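Local coordinates for protein condensin complex subunit 3 (Schizosaccharomyces pombe, PDB 5OQR) that serves as the regulatory HEAT-repeat subunit of condensin, the complex required to convert interphase chromatin into condensed, mitotic-like chromosomes, at residues V96-C101 and R138-V143; K386-S391 and I406-K411; N390-M395 and L463-C468. One frame throughout, in Å; residues are numbered along the deposited sequence.

Contact 1 of 3, residues V96-C101 and R138-V143; sequences VRYRCC and RLEAVV
The backbone N of C101 is tied to R97 O at 3.0 Å, one turn back in its helix, and C101 faces E140 and A141 of the neighbouring HEAT repeat. The segments 96-101 and 138-143, on helices 94-108 and 135-145 of HEAT repeats 2 and 3, run 25° apart, with their axes approaching to 8.4 Å: the like-on-like stacking by which an alpha solenoid is extended. Backbones come close where small residues meet, and the CA atoms of C101 and A141 are 5.4 Å apart.

Beside this close point, E140 turns its methylene chain to Y98. Its bend at chi2 (-65°) brings CG to the CE1 side of the ring, 3.4 Å from Y98 CE1, with the carboxylate plane turned 63° from that of the ring. Replacing E140 with an alanine, which lacks CG and the carboxylate, would probably open a gap along the CE1 side of Y98 and leave the ring freer to turn. On the other side, Y98 CE2 lies over a guanidinium face of R99, toward its rim; R99 NE is hydrogen-bonded to V47 O. R97 and R138 extend to the same side of the two helices, paired with D132 and D170. At the close point itself, C101 CB lies 3.8 Å from E140 CB, while C101 SG touches A141 CB at 4.2 Å.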
ATOM      1  N   VAL A  96     -37.572  12.208  -2.686  1.00103.51           N
ATOM      2  CA  VAL A  96     -38.607  11.871  -1.715  1.00104.41           C
ATOM      3  C   VAL A  96     -38.137  10.726  -0.829  1.00 97.27           C
ATOM      4  O   VAL A  96     -38.397  10.706   0.379  1.00 86.91           O
ATOM      5  CB  VAL A  96     -39.926  11.533  -2.437  1.00111.08           C
ATOM      6  CG1 VAL A  96     -40.950  10.945  -1.466  1.00101.05           C
ATOM      7  CG2 VAL A  96     -40.490  12.780  -3.096  1.00117.09           C
ATOM      8  N   ARG A  97     -37.436   9.754  -1.416  1.00106.41           N
ATOM      9  CA  ARG A  97     -36.835   8.690  -0.619  1.00106.89           C
ATOM     10  C   ARG A  97     -35.663   9.213   0.201  1.00100.64           C
ATOM     11  O   ARG A  97     -35.497   8.840   1.368  1.00 94.09           O
ATOM     12  CB  ARG A  97     -36.378   7.552  -1.528  1.00108.57           C
ATOM     13  CG  ARG A  97     -37.355   6.395  -1.634  1.00115.90           C
ATOM     14  CD  ARG A  97     -36.824   5.335  -2.582  1.00118.39           C
ATOM     15  NE  ARG A  97     -36.527   5.898  -3.895  1.00113.09           N
ATOM     16  CZ  ARG A  97     -35.783   5.298  -4.818  1.00112.07           C
ATOM     17  NH1 ARG A  97     -35.249   4.110  -4.575  1.00124.86           N
ATOM     18  NH2 ARG A  97     -35.570   5.893  -5.983  1.00112.12           N
ATOM     19  N   TYR A  98     -34.838  10.075  -0.395  1.00 96.73           N
ATOM     20  CA  TYR A  98     -33.669  10.594   0.307  1.00 84.71           C
ATOM     21  C   TYR A  98     -34.075  11.533   1.435  1.00 84.53           C
ATOM     22  O   TYR A  98     -33.504  11.476   2.530  1.00 80.92           O
ATOM     23  CB  TYR A  98     -32.742  11.297  -0.686  1.00 85.94           C
ATOM     24  CG  TYR A  98     -31.889  12.390  -0.089  1.00 86.06           C
ATOM     25  CD1 TYR A  98     -30.758  12.087   0.655  1.00 82.65           C
ATOM     26  CD2 TYR A  98     -32.205  13.726  -0.284  1.00 90.19           C
ATOM     27  CE1 TYR A  98     -29.972  13.084   1.196  1.00 85.81           C
ATOM     28  CE2 TYR A  98     -31.426  14.732   0.254  1.00 94.21           C
ATOM     29  CZ  TYR A  98     -30.310  14.404   0.993  1.00 93.14           C
ATOM     30  OH  TYR A  98     -29.530  15.402   1.530  1.00 92.69           O
ATOM     31  N   ARG A  99     -35.061  12.399   1.193  1.00 91.94           N
ATOM     32  CA  ARG A  99     -35.542  13.275   2.257  1.00 86.52           C
ATOM     33  C   ARG A  99     -36.204  12.472   3.368  1.00 82.03           C
ATOM     34  O   ARG A  99     -35.964  12.729   4.553  1.00 85.41           O
ATOM     35  CB  ARG A  99     -36.514  14.310   1.690  1.00 89.16           C
ATOM     36  CG  ARG A  99     -35.890  15.288   0.700  1.00 88.23           C
ATOM     37  CD  ARG A  99     -34.845  16.175   1.357  1.00 85.42           C
ATOM     38  NE  ARG A  99     -34.291  17.150   0.422  1.00 87.44           N
ATOM     39  CZ  ARG A  99     -33.231  17.912   0.673  1.00 88.87           C
ATOM     40  NH1 ARG A  99     -32.595  17.815   1.834  1.00 92.64           N
ATOM     41  NH2 ARG A  99     -32.802  18.770  -0.240  1.00 94.92           N
ATOM     42  N   CYS A 100     -37.036  11.493   3.010  1.00 85.18           N
ATOM     43  CA  CYS A 100     -37.673  10.658   4.023  1.00 88.01           C
ATOM     44  C   CYS A 100     -36.631  10.014   4.930  1.00 85.06           C
ATOM     45  O   CYS A 100     -36.725  10.098   6.160  1.00 80.15           O
ATOM     46  CB  CYS A 100     -38.540   9.591   3.355  1.00 97.14           C
ATOM     47  SG  CYS A 100     -40.168  10.173   2.828  1.00 76.76           S
ATOM     48  N   CYS A 101     -35.627   9.364   4.338  1.00 90.79           N
ATOM     49  CA  CYS A 101     -34.552   8.790   5.138  1.00 85.80           C
ATOM     50  C   CYS A 101     -33.798   9.874   5.895  1.00 79.63           C
ATOM     51  O   CYS A 101     -33.427   9.688   7.060  1.00 81.76           O
ATOM     52  CB  CYS A 101     -33.599   7.999   4.244  1.00 85.86           C
ATOM     53  SG  CYS A 101     -34.323   6.508   3.531  1.00 84.64           S
ATOM     54  N   ARG A 138     -28.976   5.432   0.185  1.00 82.81           N
ATOM     55  CA  ARG A 138     -28.249   4.518   1.058  1.00 79.45           C
ATOM     56  C   ARG A 138     -27.547   5.274   2.177  1.00 70.25           C
ATOM     57  O   ARG A 138     -27.609   4.878   3.347  1.00 62.93           O
ATOM     58  CB  ARG A 138     -27.241   3.714   0.241  1.00 86.50           C
ATOM     59  CG  ARG A 138     -27.863   2.647  -0.639  1.00 96.06           C
ATOM     60  CD  ARG A 138     -26.807   1.983  -1.501  1.00 89.11           C
ATOM     61  NE  ARG A 138     -26.571   2.733  -2.733  1.00 94.19           N
ATOM     62  CZ  ARG A 138     -25.447   2.688  -3.443  1.00 83.61           C
ATOM     63  NH1 ARG A 138     -24.428   1.940  -3.043  1.00 88.14           N
ATOM     64  NH2 ARG A 138     -25.337   3.407  -4.552  1.00 87.15           N
ATOM     65  N   LEU A 139     -26.867   6.369   1.833  1.00 66.35           N
ATOM     66  CA  LEU A 139     -26.158   7.162   2.829  1.00 69.73           C
ATOM     67  C   LEU A 139     -27.069   7.499   4.003  1.00 70.75           C
ATOM     68  O   LEU A 139     -26.773   7.164   5.154  1.00 70.57           O
ATOM     69  CB  LEU A 139     -25.614   8.437   2.179  1.00 70.41           C
ATOM     70  CG  LEU A 139     -24.436   9.136   2.866  1.00 70.19           C
ATOM     71  CD1 LEU A 139     -23.951  10.288   2.003  1.00 77.39           C
ATOM     72  CD2 LEU A 139     -24.788   9.632   4.262  1.00 71.11           C
ATOM     73  N   GLU A 140     -28.190   8.164   3.728  1.00 79.63           N
ATOM     74  CA  GLU A 140     -29.100   8.560   4.794  1.00 73.54           C
ATOM     75  C   GLU A 140     -29.825   7.370   5.407  1.00 70.90           C
ATOM     76  O   GLU A 140     -30.299   7.469   6.543  1.00 64.19           O
ATOM     77  CB  GLU A 140     -30.117   9.569   4.261  1.00 75.82           C
ATOM     78  CG  GLU A 140     -29.497  10.841   3.720  1.00 72.91           C
ATOM     79  CD  GLU A 140     -28.807  11.657   4.793  1.00 77.08           C
ATOM     80  OE1 GLU A 140     -29.004  11.356   5.988  1.00 77.13           O
ATOM     81  OE2 GLU A 140     -28.067  12.599   4.441  1.00 73.29           O
ATOM     82  N   ALA A 141     -29.921   6.251   4.688  1.00 71.45           N
ATOM     83  CA  ALA A 141     -30.654   5.102   5.206  1.00 67.51           C
ATOM     84  C   ALA A 141     -29.891   4.422   6.334  1.00 78.65           C
ATOM     85  O   ALA A 141     -30.477   4.073   7.364  1.00 81.52           O
ATOM     86  CB  ALA A 141     -30.942   4.113   4.079  1.00 78.48           C
ATOM     87  N   VAL A 142     -28.583   4.222   6.161  1.00 80.10           N
ATOM     88  CA  VAL A 142     -27.796   3.575   7.207  1.00 83.62           C
ATOM     89  C   VAL A 142     -27.779   4.439   8.460  1.00 82.12           C
ATOM     90  O   VAL A 142     -27.813   3.929   9.586  1.00 73.78           O
ATOM     91  CB  VAL A 142     -26.371   3.269   6.705  1.00 85.09           C
ATOM     92  CG1 VAL A 142     -26.423   2.441   5.424  1.00 80.91           C
ATOM     93  CG2 VAL A 142     -25.576   4.548   6.481  1.00 78.19           C
ATOM     94  N   VAL A 143     -27.735   5.762   8.286  1.00 80.58           N
ATOM     95  CA  VAL A 143     -27.798   6.662   9.433  1.00 82.77           C
ATOM     96  C   VAL A 143     -29.120   6.475  10.165  1.00 82.40           C
ATOM     97  O   VAL A 143     -29.161   6.368  11.397  1.00 82.12           O
ATOM     98  CB  VAL A 143     -27.605   8.123   8.986  1.00 79.11           C
ATOM     99  CG1 VAL A 143     -27.583   9.053  10.193  1.00 69.90           C
ATOM    100  CG2 VAL A 143     -26.320   8.275   8.183  1.00 78.41           C
TER

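Contact 2 of 3, residues K386-S391 and I406-K411; sequences KSLTNS and IELLRK
This is a leucine-to-leucine packing contact inside one HEAT repeat, the sixth, where helix 378-394 and helix 399-412 fold back on each other as a helical hairpin. The N-to-C directions of the two segments lie 143° apart, so the pairing is antiparallel but distinctly splayed, and the axes stay 10.1 Å from each other at closest approach. That spacing leaves room for branched side chains between the backbones, and the nearest CA atoms, those of L388 and L409, are 6.8 Å apart.

L388 does most of the bridging, and it does so with two different parts of its side chain. Its CD1 methyl meets the branch point of L408, with L388 CD1 3.7 Å from L408 CG, and the two side chains cross at about a right angle. Nearer the backbone, L388 CB receives the CD1 methyl of L409 at 3.6 Å. The CB of L409 does not aim straight at the partner helix, but with CG anti to the backbone N (chi1 -159°) its CD1 comes in to L388. The same methyl brushes T389, whose OG1 is engaged within its own helix by L385 O. A second hydroxyl is handled in the same way: S391 OG donates to S387 O at 2.9 Å from above the carbonyl plane, and S387 O also accepts from S391 N. T389 and S391 thus both spend their hydroxyls on carbonyls of their own helix.

Around the hairpin, L408 continues onto L367 and L371 of helix 356-372, helix 336-348 borders S387 and S391, and helix 416-434 packs on T389 and I406.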
ATOM      1  N   LYS A 386      39.121  -4.341  19.309  1.00 40.80           N
ATOM      2  CA  LYS A 386      39.551  -5.469  20.127  1.00 36.53           C
ATOM      3  C   LYS A 386      38.358  -6.285  20.601  1.00 40.50           C
ATOM      4  O   LYS A 386      38.343  -7.515  20.482  1.00 39.64           O
ATOM      5  CB  LYS A 386      40.354  -4.965  21.323  1.00 58.64           C
ATOM      6  CG  LYS A 386      41.790  -5.429  21.355  1.00 65.05           C
ATOM      7  CD  LYS A 386      42.482  -4.865  22.577  1.00 79.16           C
ATOM      8  CE  LYS A 386      43.909  -5.344  22.687  1.00 93.87           C
ATOM      9  NZ  LYS A 386      44.715  -4.404  23.512  1.00104.02           N
ATOM     10  N   SER A 387      37.348  -5.612  21.154  1.00 40.85           N
ATOM     11  CA  SER A 387      36.162  -6.312  21.636  1.00 38.98           C
ATOM     12  C   SER A 387      35.521  -7.132  20.525  1.00 36.90           C
ATOM     13  O   SER A 387      35.207  -8.313  20.711  1.00 34.52           O
ATOM     14  CB  SER A 387      35.165  -5.305  22.210  1.00 43.52           C
ATOM     15  OG  SER A 387      34.015  -5.957  22.715  1.00 49.51           O
ATOM     16  N   LEU A 388      35.321  -6.522  19.356  1.00 37.12           N
ATOM     17  CA  LEU A 388      34.739  -7.250  18.234  1.00 37.12           C
ATOM     18  C   LEU A 388      35.651  -8.381  17.786  1.00 32.68           C
ATOM     19  O   LEU A 388      35.189  -9.500  17.536  1.00 33.00           O
ATOM     20  CB  LEU A 388      34.465  -6.290  17.076  1.00 40.02           C
ATOM     21  CG  LEU A 388      33.475  -5.164  17.377  1.00 38.08           C
ATOM     22  CD1 LEU A 388      33.475  -4.141  16.258  1.00 36.66           C
ATOM     23  CD2 LEU A 388      32.081  -5.720  17.589  1.00 35.20           C
ATOM     24  N   THR A 389      36.952  -8.111  17.685  1.00 33.17           N
ATOM     25  CA  THR A 389      37.900  -9.154  17.312  1.00 36.43           C
ATOM     26  C   THR A 389      37.830 -10.330  18.276  1.00 43.19           C
ATOM     27  O   THR A 389      37.997 -11.486  17.871  1.00 45.56           O
ATOM     28  CB  THR A 389      39.316  -8.585  17.276  1.00 38.15           C
ATOM     29  OG1 THR A 389      39.344  -7.416  16.450  1.00 38.03           O
ATOM     30  CG2 THR A 389      40.293  -9.613  16.726  1.00 43.15           C
ATOM     31  N   ASN A 390      37.586 -10.056  19.556  1.00 40.74           N
ATOM     32  CA  ASN A 390      37.509 -11.126  20.542  1.00 40.92           C
ATOM     33  C   ASN A 390      36.182 -11.868  20.452  1.00 42.75           C
ATOM     34  O   ASN A 390      36.153 -13.103  20.453  1.00 49.59           O
ATOM     35  CB  ASN A 390      37.705 -10.556  21.947  1.00 52.67           C
ATOM     36  CG  ASN A 390      37.474 -11.590  23.032  1.00 56.96           C
ATOM     37  OD1 ASN A 390      38.344 -12.411  23.319  1.00 58.89           O
ATOM     38  ND2 ASN A 390      36.294 -11.556  23.641  1.00 57.89           N
ATOM     39  N   SER A 391      35.074 -11.131  20.371  1.00 40.93           N
ATOM     40  CA  SER A 391      33.760 -11.764  20.365  1.00 38.85           C
ATOM     41  C   SER A 391      33.604 -12.714  19.186  1.00 37.42           C
ATOM     42  O   SER A 391      32.967 -13.766  19.307  1.00 35.38           O
ATOM     43  CB  SER A 391      32.668 -10.697  20.335  1.00 41.82           C
ATOM     44  OG  SER A 391      32.822  -9.787  21.407  1.00 51.47           O
ATOM     45  N   ILE A 406      30.438  -8.078  11.975  1.00 25.99           N
ATOM     46  CA  ILE A 406      31.409  -7.999  10.891  1.00 27.41           C
ATOM     47  C   ILE A 406      31.245  -6.703  10.110  1.00 29.66           C
ATOM     48  O   ILE A 406      32.223  -6.158   9.587  1.00 31.19           O
ATOM     49  CB  ILE A 406      31.278  -9.238   9.990  1.00 27.61           C
ATOM     50  CG1 ILE A 406      31.677 -10.487  10.783  1.00 25.97           C
ATOM     51  CG2 ILE A 406      32.130  -9.088   8.728  1.00 30.67           C
ATOM     52  CD1 ILE A 406      31.479 -11.798  10.056  1.00 28.53           C
ATOM     53  N   GLU A 407      30.020  -6.187  10.013  1.00 31.29           N
ATOM     54  CA  GLU A 407      29.810  -4.901   9.357  1.00 30.43           C
ATOM     55  C   GLU A 407      30.444  -3.771  10.158  1.00 29.49           C
ATOM     56  O   GLU A 407      31.082  -2.879   9.588  1.00 27.47           O
ATOM     57  CB  GLU A 407      28.314  -4.657   9.167  1.00 32.91           C
ATOM     58  CG  GLU A 407      27.966  -3.329   8.526  1.00 39.31           C
ATOM     59  CD  GLU A 407      26.471  -3.150   8.340  1.00 53.08           C
ATOM     60  OE1 GLU A 407      25.720  -4.123   8.568  1.00 46.12           O
ATOM     61  OE2 GLU A 407      26.046  -2.036   7.969  1.00 51.54           O
ATOM     62  N   LEU A 408      30.279  -3.794  11.481  1.00 31.94           N
ATOM     63  CA  LEU A 408      30.908  -2.790  12.331  1.00 30.88           C
ATOM     64  C   LEU A 408      32.423  -2.942  12.342  1.00 33.29           C
ATOM     65  O   LEU A 408      33.146  -1.946  12.432  1.00 33.32           O
ATOM     66  CB  LEU A 408      30.341  -2.897  13.746  1.00 27.51           C
ATOM     67  CG  LEU A 408      30.871  -1.949  14.820  1.00 30.08           C
ATOM     68  CD1 LEU A 408      30.646  -0.502  14.445  1.00 26.51           C
ATOM     69  CD2 LEU A 408      30.199  -2.270  16.143  1.00 27.88           C
ATOM     70  N   LEU A 409      32.920  -4.175  12.245  1.00 32.15           N
ATOM     71  CA  LEU A 409      34.356  -4.389  12.131  1.00 28.54           C
ATOM     72  C   LEU A 409      34.915  -3.677  10.905  1.00 26.46           C
ATOM     73  O   LEU A 409      35.900  -2.936  10.997  1.00 30.29           O
ATOM     74  CB  LEU A 409      34.645  -5.888  12.066  1.00 30.34           C
ATOM     75  CG  LEU A 409      36.057  -6.334  12.436  1.00 31.03           C
ATOM     76  CD1 LEU A 409      36.235  -6.328  13.944  1.00 33.09           C
ATOM     77  CD2 LEU A 409      36.342  -7.709  11.863  1.00 34.20           C
ATOM     78  N   ARG A 410      34.292  -3.892   9.744  1.00 29.59           N
ATOM     79  CA  ARG A 410      34.708  -3.202   8.525  1.00 32.56           C
ATOM     80  C   ARG A 410      34.778  -1.697   8.733  1.00 31.85           C
ATOM     81  O   ARG A 410      35.730  -1.044   8.292  1.00 36.41           O
ATOM     82  CB  ARG A 410      33.736  -3.531   7.390  1.00 32.07           C
ATOM     83  CG  ARG A 410      33.935  -2.715   6.117  1.00 33.81           C
ATOM     84  CD  ARG A 410      35.272  -3.012   5.464  1.00 37.72           C
ATOM     85  NE  ARG A 410      35.503  -2.168   4.296  1.00 46.71           N
ATOM     86  CZ  ARG A 410      36.165  -1.015   4.312  1.00 50.08           C
ATOM     87  NH1 ARG A 410      36.682  -0.545   5.439  1.00 48.06           N
ATOM     88  NH2 ARG A 410      36.313  -0.324   3.190  1.00 62.58           N
ATOM     89  N   LYS A 411      33.771  -1.128   9.391  1.00 35.86           N
ATOM     90  CA  LYS A 411      33.734   0.314   9.603  1.00 36.32           C
ATOM     91  C   LYS A 411      34.923   0.798  10.423  1.00 37.87           C
ATOM     92  O   LYS A 411      35.390   1.924  10.226  1.00 43.60           O
ATOM     93  CB  LYS A 411      32.423   0.687  10.288  1.00 33.56           C
ATOM     94  CG  LYS A 411      32.267   2.154  10.618  1.00 33.94           C
ATOM     95  CD  LYS A 411      31.081   2.350  11.540  1.00 53.52           C
ATOM     96  CE  LYS A 411      31.082   3.723  12.171  1.00 57.30           C
ATOM     97  NZ  LYS A 411      30.537   4.768  11.261  1.00 67.84           N
TER

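Contact 3 of 3, residues N390-M395 and L463-C468; sequences NSLSTM and LSYVQC
Within the alpha solenoid, segment 390-395, on helix 378-394 of HEAT repeat 6, is joined to helix 457-471 by a single tyrosine reaching across. Sixty-seven residues separate the segments, and even the nearest CA atoms, those of L392 and Y465, are 8.8 Å from each other, so the side chain of Y465 has to span the distance.

Y465 does this with its ring directed at L392. CG stands anti to the carbonyl carbon (chi1 -74°), and from there the ring carries its hydroxyl to the backbone of the partner helix. Y465 OH donates to L392 O at 3.0 Å; the carbonyl oxygen sits at the ring edge, close to the ring plane, and the hydroxyl approaches in the carbonyl plane on a lone pair, with a C=O...donor angle of 116°. One residue therefore uses both its backbone and its side chain to receive the tyrosine: L392 CD2 packs against the phenolic end, 3.7 Å from Y465 CZ, and the two side chains lie aslant to one another. Both residues are buried; I402 and I427 touch Y465, and I426 touches L392.

Behind L392, the turn N390-T394 is reinforced from within. N390 O accepts both T394 N, at 3.0 Å, and T394 OG1, which comes from above the carbonyl plane. On the other helix, S464 OG is bonded to L460 O and to K505 NZ. Close to the bond itself, L392 CB rests against the ring, 3.9 Å from Y465 CE2.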
ATOM      1  N   ASN A 390      37.586 -10.056  19.556  1.00 40.74           N
ATOM      2  CA  ASN A 390      37.509 -11.126  20.542  1.00 40.92           C
ATOM      3  C   ASN A 390      36.182 -11.868  20.452  1.00 42.75           C
ATOM      4  O   ASN A 390      36.153 -13.103  20.453  1.00 49.59           O
ATOM      5  CB  ASN A 390      37.705 -10.556  21.947  1.00 52.67           C
ATOM      6  CG  ASN A 390      37.474 -11.590  23.032  1.00 56.96           C
ATOM      7  OD1 ASN A 390      38.344 -12.411  23.319  1.00 58.89           O
ATOM      8  ND2 ASN A 390      36.294 -11.556  23.641  1.00 57.89           N
ATOM      9  N   SER A 391      35.074 -11.131  20.371  1.00 40.93           N
ATOM     10  CA  SER A 391      33.760 -11.764  20.365  1.00 38.85           C
ATOM     11  C   SER A 391      33.604 -12.714  19.186  1.00 37.42           C
ATOM     12  O   SER A 391      32.967 -13.766  19.307  1.00 35.38           O
ATOM     13  CB  SER A 391      32.668 -10.697  20.335  1.00 41.82           C
ATOM     14  OG  SER A 391      32.822  -9.787  21.407  1.00 51.47           O
ATOM     15  N   LEU A 392      34.171 -12.359  18.033  1.00 39.50           N
ATOM     16  CA  LEU A 392      34.058 -13.223  16.864  1.00 44.89           C
ATOM     17  C   LEU A 392      34.973 -14.433  16.973  1.00 42.74           C
ATOM     18  O   LEU A 392      34.669 -15.490  16.412  1.00 39.58           O
ATOM     19  CB  LEU A 392      34.380 -12.434  15.596  1.00 47.96           C
ATOM     20  CG  LEU A 392      33.360 -11.368  15.192  1.00 37.44           C
ATOM     21  CD1 LEU A 392      34.001 -10.340  14.277  1.00 32.86           C
ATOM     22  CD2 LEU A 392      32.161 -12.012  14.518  1.00 36.45           C
ATOM     23  N   SER A 393      36.087 -14.301  17.692  1.00 45.66           N
ATOM     24  CA  SER A 393      37.061 -15.382  17.770  1.00 46.23           C
ATOM     25  C   SER A 393      36.687 -16.432  18.810  1.00 40.78           C
ATOM     26  O   SER A 393      36.993 -17.613  18.619  1.00 51.04           O
ATOM     27  CB  SER A 393      38.443 -14.813  18.089  1.00 41.09           C
ATOM     28  OG  SER A 393      38.904 -13.978  17.042  1.00 42.85           O
ATOM     29  N   THR A 394      36.034 -16.036  19.898  1.00 46.20           N
ATOM     30  CA  THR A 394      35.789 -16.931  21.025  1.00 52.64           C
ATOM     31  C   THR A 394      34.322 -17.266  21.236  1.00 53.02           C
ATOM     32  O   THR A 394      33.995 -18.421  21.514  1.00 65.06           O
ATOM     33  CB  THR A 394      36.344 -16.317  22.314  1.00 54.41           C
ATOM     34  OG1 THR A 394      35.512 -15.227  22.727  1.00 67.58           O
ATOM     35  CG2 THR A 394      37.768 -15.811  22.105  1.00 52.26           C
ATOM     36  N   MET A 395      33.425 -16.293  21.112  1.00 47.68           N
ATOM     37  CA  MET A 395      32.025 -16.522  21.419  1.00 54.99           C
ATOM     38  C   MET A 395      31.321 -17.209  20.251  1.00 58.63           C
ATOM     39  O   MET A 395      31.892 -17.416  19.176  1.00 61.62           O
ATOM     40  CB  MET A 395      31.332 -15.202  21.748  1.00 59.76           C
ATOM     41  CG  MET A 395      32.000 -14.411  22.847  1.00 59.64           C
ATOM     42  SD  MET A 395      31.097 -12.909  23.244  1.00 51.55           S
ATOM     43  CE  MET A 395      32.348 -12.024  24.164  1.00 53.99           C
ATOM     44  N   LEU A 463      31.786 -20.417   7.459  1.00 34.75           N
ATOM     45  CA  LEU A 463      31.229 -19.961   6.192  1.00 31.35           C
ATOM     46  C   LEU A 463      30.380 -18.712   6.372  1.00 32.85           C
ATOM     47  O   LEU A 463      30.355 -17.851   5.488  1.00 39.37           O
ATOM     48  CB  LEU A 463      30.405 -21.076   5.554  1.00 35.20           C
ATOM     49  CG  LEU A 463      31.184 -22.310   5.094  1.00 36.06           C
ATOM     50  CD1 LEU A 463      30.229 -23.413   4.679  1.00 37.18           C
ATOM     51  CD2 LEU A 463      32.119 -21.959   3.949  1.00 34.14           C
ATOM     52  N   SER A 464      29.679 -18.595   7.499  1.00 30.95           N
ATOM     53  CA  SER A 464      28.949 -17.364   7.781  1.00 33.11           C
ATOM     54  C   SER A 464      29.893 -16.180   7.921  1.00 30.75           C
ATOM     55  O   SER A 464      29.534 -15.057   7.555  1.00 31.31           O
ATOM     56  CB  SER A 464      28.113 -17.532   9.048  1.00 38.81           C
ATOM     57  OG  SER A 464      27.148 -18.552   8.878  1.00 47.97           O
ATOM     58  N   TYR A 465      31.097 -16.403   8.452  1.00 32.60           N
ATOM     59  CA  TYR A 465      32.090 -15.337   8.503  1.00 29.02           C
ATOM     60  C   TYR A 465      32.639 -15.043   7.115  1.00 26.40           C
ATOM     61  O   TYR A 465      32.905 -13.885   6.779  1.00 24.74           O
ATOM     62  CB  TYR A 465      33.233 -15.712   9.448  1.00 33.15           C
ATOM     63  CG  TYR A 465      32.906 -15.660  10.924  1.00 31.23           C
ATOM     64  CD1 TYR A 465      31.598 -15.738  11.380  1.00 38.46           C
ATOM     65  CD2 TYR A 465      33.916 -15.526  11.864  1.00 37.16           C
ATOM     66  CE1 TYR A 465      31.311 -15.691  12.731  1.00 39.56           C
ATOM     67  CE2 TYR A 465      33.638 -15.477  13.212  1.00 40.06           C
ATOM     68  CZ  TYR A 465      32.336 -15.560  13.640  1.00 32.62           C
ATOM     69  OH  TYR A 465      32.063 -15.509  14.985  1.00 41.69           O
ATOM     70  N   VAL A 466      32.832 -16.085   6.306  1.00 28.21           N
ATOM     71  CA  VAL A 466      33.271 -15.893   4.927  1.00 29.81           C
ATOM     72  C   VAL A 466      32.217 -15.123   4.149  1.00 29.81           C
ATOM     73  O   VAL A 466      32.533 -14.210   3.378  1.00 33.24           O
ATOM     74  CB  VAL A 466      33.567 -17.252   4.266  1.00 26.02           C
ATOM     75  CG1 VAL A 466      34.123 -17.052   2.868  1.00 26.09           C
ATOM     76  CG2 VAL A 466      34.538 -18.060   5.106  1.00 33.65           C
ATOM     77  N   GLN A 467      30.950 -15.482   4.341  1.00 29.56           N
ATOM     78  CA  GLN A 467      29.865 -14.810   3.640  1.00 29.01           C
ATOM     79  C   GLN A 467      29.854 -13.318   3.951  1.00 29.87           C
ATOM     80  O   GLN A 467      29.752 -12.485   3.044  1.00 37.83           O
ATOM     81  CB  GLN A 467      28.536 -15.456   4.023  1.00 34.62           C
ATOM     82  CG  GLN A 467      27.356 -15.012   3.193  1.00 44.29           C
ATOM     83  CD  GLN A 467      26.075 -15.697   3.613  1.00 51.51           C
ATOM     84  OE1 GLN A 467      26.091 -16.616   4.432  1.00 45.30           O
ATOM     85  NE2 GLN A 467      24.955 -15.254   3.058  1.00 61.94           N
ATOM     86  N   CYS A 468      29.967 -12.961   5.231  1.00 27.11           N
ATOM     87  CA  CYS A 468      29.952 -11.553   5.607  1.00 31.21           C
ATOM     88  C   CYS A 468      31.210 -10.832   5.144  1.00 33.80           C
ATOM     89  O   CYS A 468      31.186  -9.613   4.945  1.00 30.86           O
ATOM     90  CB  CYS A 468      29.798 -11.415   7.120  1.00 28.42           C
ATOM     91  SG  CYS A 468      28.185 -11.883   7.752  1.00 38.59           S
TER

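How the contacts relate
All three contacts are buried, yet they join the solenoid at different levels. Contact 1 links two successive HEAT repeats, contact 2 closes the hairpin of one repeat, and contact 3 ties that repeat to a helix further along the chain. Their chemistry differs accordingly: small side chains and a glutamate's methylene against a tyrosine in contact 1, leucine methyls in contact 2, a side-chain-to-backbone hydrogen bond in contact 3. Contacts 2 and 3 share helix 378-394, their centres 9 Å apart, and I406 packs its CD1 on C468 CB at 3.4 Å. Contact 1 lies on the opposite side of the chain's centre from contacts 2 and 3, its centre about 70 Å from that of contact 3.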